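PDB 6W1K: hydroxyglutarate synthase from Oryza sativa, which catalyses the iron(II)-dependent decarboxylation and hydroxylation of 2-oxoadipate to D-2-hydroxyglutarate in plant lysine catabolism. Local coordinates for residues 59-64 with 192-197. Sequence-based numbering, arbitrary orientation.
Sequences HFAFRT and ALNHTT. With NI (nickel (II) ion), chain E; OOG (2-oxoadipic acid), chain F.
His59 and His195, one from each of two neighbouring antiparallel strands, meet at a single nickel ion and illustrate how a metal site can be assembled across a sheet. The ion lies 2.1 Å from His59 NE2 and 2.2 Å from His195 NE2, and the two imidazole planes stand at 84° to one another. In both histidines CG lies between the backbone N and the carbonyl carbon (chi1 63° and 66°), which turns the two rings to the same ion. Glu267 completes the protein ligands, while 2-oxoadipic acid chelates through O3 and O5. Thr197 covers a face of the His59 ring, with OG1 above its centre and CB in CH-pi contact; the same hydroxyl donates a weak hydrogen bond to His59 O.

Such a two-histidine, one-glutamate site on a mixed sheet fits the glyoxalase clan to which this family belongs; the enzyme itself uses iron(II). Between the two backbones, Ala61 N donates to His195 O (3.1 Å) and Asn194 N to Ala61 O (2.9 Å).

The far end of the substrate is gripped by a pair of hydrogen bonds. The extended side chain of Arg63 reaches the distal carboxylate, Arg63 NE donating to O1 of 2-oxoadipic acid at 2.8 Å and Arg63 NH2 to its O2 at 2.6 Å, both nearly straight, while the Asn194 amide lies over one guanidinium face. A leucine in place of Arg63 would probably deprive that carboxylate of both guanidinium donors and leave that end of the substrate less firmly placed.

On the other face of the sheet the contacts are mostly apolar, though Thr196 OG1 lies at the edge of the Phe60 ring. Leu193 CD1 wedges between two aromatic residues, 3.5 Å from Phe60 CB and over a face of the Phe62 ring, 4.2 Å from its centroid, beneath helix 16-36.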
loop_
_atom_site.group_PDB
_atom_site.type_symbol
_atom_site.label_atom_id
_atom_site.label_comp_id
_atom_site.label_asym_id
_atom_site.label_seq_id
_atom_site.Cartn_x
_atom_site.Cartn_y
_atom_site.Cartn_z
ATOM N N HIS A 59 4.600 -4.401 -3.121
ATOM C CA HIS A 59 3.681 -3.384 -3.621
ATOM C C HIS A 59 3.677 -2.150 -2.719
ATOM O O HIS A 59 4.126 -2.177 -1.571
ATOM C CB HIS A 59 2.258 -3.950 -3.764
ATOM C CG HIS A 59 1.629 -4.398 -2.477
ATOM N ND1 HIS A 59 1.829 -5.651 -1.951
ATOM C CD2 HIS A 59 0.743 -3.780 -1.639
ATOM C CE1 HIS A 59 1.126 -5.786 -0.835
ATOM N NE2 HIS A 59 0.455 -4.671 -0.630
ATOM N N PHE A 60 3.195 -1.049 -3.294
ATOM C CA PHE A 60 2.867 0.204 -2.637
ATOM C C PHE A 60 1.348 0.283 -2.593
ATOM O O PHE A 60 0.693 -0.191 -3.518
ATOM C CB PHE A 60 3.377 1.400 -3.438
ATOM C CG PHE A 60 4.826 1.739 -3.249
ATOM C CD1 PHE A 60 5.694 0.879 -2.590
ATOM C CD2 PHE A 60 5.322 2.941 -3.754
ATOM C CE1 PHE A 60 7.000 1.195 -2.416
ATOM C CE2 PHE A 60 6.645 3.287 -3.563
ATOM C CZ PHE A 60 7.495 2.388 -2.900
ATOM N N ALA A 61 0.776 0.917 -1.556
ATOM C CA ALA A 61 -0.680 1.072 -1.482
ATOM C C ALA A 61 -1.041 2.522 -1.142
ATOM O O ALA A 61 -0.285 3.212 -0.460
ATOM C CB ALA A 61 -1.291 0.109 -0.466
ATOM N N PHE A 62 -2.148 2.996 -1.711
ATOM C CA PHE A 62 -2.626 4.372 -1.552
ATOM C C PHE A 62 -4.132 4.339 -1.312
ATOM O O PHE A 62 -4.823 3.429 -1.776
ATOM C CB PHE A 62 -2.336 5.266 -2.788
ATOM C CG PHE A 62 -0.879 5.350 -3.164
ATOM C CD1 PHE A 62 -0.305 4.403 -4.004
ATOM C CD2 PHE A 62 -0.089 6.367 -2.680
ATOM C CE1 PHE A 62 1.028 4.495 -4.329
ATOM C CE2 PHE A 62 1.250 6.479 -3.001
ATOM C CZ PHE A 62 1.805 5.545 -3.844
ATOM N N ARG A 63 -4.637 5.373 -0.608
ATOM C CA ARG A 63 -6.046 5.537 -0.305
ATOM C C ARG A 63 -6.569 6.865 -0.839
ATOM O O ARG A 63 -5.846 7.871 -0.866
ATOM C CB ARG A 63 -6.281 5.476 1.203
ATOM C CG ARG A 63 -5.878 4.149 1.830
ATOM C CD ARG A 63 -6.291 4.080 3.280
ATOM N NE ARG A 63 -5.941 2.795 3.870
ATOM C CZ ARG A 63 -6.070 2.524 5.161
ATOM N NH1 ARG A 63 -6.545 3.454 5.984
ATOM N NH2 ARG A 63 -5.718 1.346 5.628
ATOM N N THR A 64 -7.830 6.871 -1.267
ATOM C CA THR A 64 -8.360 8.069 -1.906
ATOM C C THR A 64 -9.857 8.220 -1.648
ATOM O O THR A 64 -10.543 7.275 -1.239
ATOM C CB THR A 64 -8.126 8.054 -3.421
ATOM O OG1 THR A 64 -9.013 7.088 -4.021
ATOM C CG2 THR A 64 -6.682 7.695 -3.802
ATOM N N ALA A 192 -0.565 10.243 0.713
ATOM C CA ALA A 192 0.653 9.680 1.273
ATOM C C ALA A 192 0.647 8.172 1.111
ATOM O O ALA A 192 -0.393 7.514 1.179
ATOM C CB ALA A 192 0.804 10.012 2.761
ATOM N N LEU A 193 1.826 7.620 0.862
ATOM C CA LEU A 193 1.946 6.171 0.788
ATOM C C LEU A 193 1.391 5.544 2.063
ATOM O O LEU A 193 1.826 5.882 3.176
ATOM C CB LEU A 193 3.410 5.823 0.605
ATOM C CG LEU A 193 3.740 4.361 0.490
ATOM C CD1 LEU A 193 3.205 3.734 -0.806
ATOM C CD2 LEU A 193 5.256 4.281 0.565
ATOM N N ASN A 194 0.415 4.648 1.904
ATOM C CA ASN A 194 -0.241 4.036 3.066
ATOM C C ASN A 194 0.580 2.875 3.622
ATOM O O ASN A 194 0.616 2.655 4.844
ATOM C CB ASN A 194 -1.641 3.578 2.660
ATOM C CG ASN A 194 -2.287 2.722 3.708
ATOM O OD1 ASN A 194 -2.209 1.503 3.654
ATOM N ND2 ASN A 194 -2.914 3.357 4.686
ATOM N N HIS A 195 1.253 2.128 2.738
ATOM C CA HIS A 195 2.290 1.216 3.186
ATOM C C HIS A 195 3.122 0.755 2.000
ATOM O O HIS A 195 2.708 0.835 0.833
ATOM C CB HIS A 195 1.712 0.016 3.942
ATOM C CG HIS A 195 0.874 -0.909 3.112
ATOM N ND1 HIS A 195 -0.484 -0.728 2.926
ATOM C CD2 HIS A 195 1.189 -2.054 2.463
ATOM C CE1 HIS A 195 -0.958 -1.708 2.183
ATOM N NE2 HIS A 195 0.041 -2.514 1.868
ATOM N N THR A 196 4.322 0.317 2.319
ATOM C CA THR A 196 5.091 -0.529 1.425
ATOM C C THR A 196 5.035 -1.934 2.001
ATOM O O THR A 196 4.596 -2.142 3.139
ATOM C CB THR A 196 6.534 -0.030 1.276
ATOM O OG1 THR A 196 7.149 -0.700 0.155
ATOM C CG2 THR A 196 7.337 -0.309 2.526
ATOM N N THR A 197 5.517 -2.895 1.219
ATOM C CA THR A 197 5.428 -4.322 1.531
ATOM C C THR A 197 6.752 -4.980 1.221
ATOM O O THR A 197 7.256 -4.836 0.107
ATOM C CB THR A 197 4.344 -4.977 0.674
ATOM O OG1 THR A 197 3.139 -4.222 0.805
ATOM C CG2 THR A 197 4.081 -6.401 1.074
HETATM NI NI NI E . -0.767 -4.344 1.033
HETATM C C2 OOG F . -4.636 -1.386 1.514
HETATM C C3 OOG F . -4.913 -2.724 2.202
HETATM C C4 OOG F . -4.967 -3.851 1.165
HETATM C C6 OOG F . -3.281 -5.780 0.494
HETATM O O4 OOG F . -4.218 -6.563 0.196
HETATM O O3 OOG F . -2.111 -6.215 0.576
HETATM C C5 OOG F . -3.565 -4.306 0.758
HETATM C C1 OOG F . -4.800 -0.201 2.477
HETATM O O1 OOG F . -4.936 0.894 2.052
HETATM O O2 OOG F . -4.790 -0.378 3.861
HETATM O O5 OOG F . -2.691 -3.523 0.640
HETATM O O HOH W 1 -2.835 7.370 0.158
#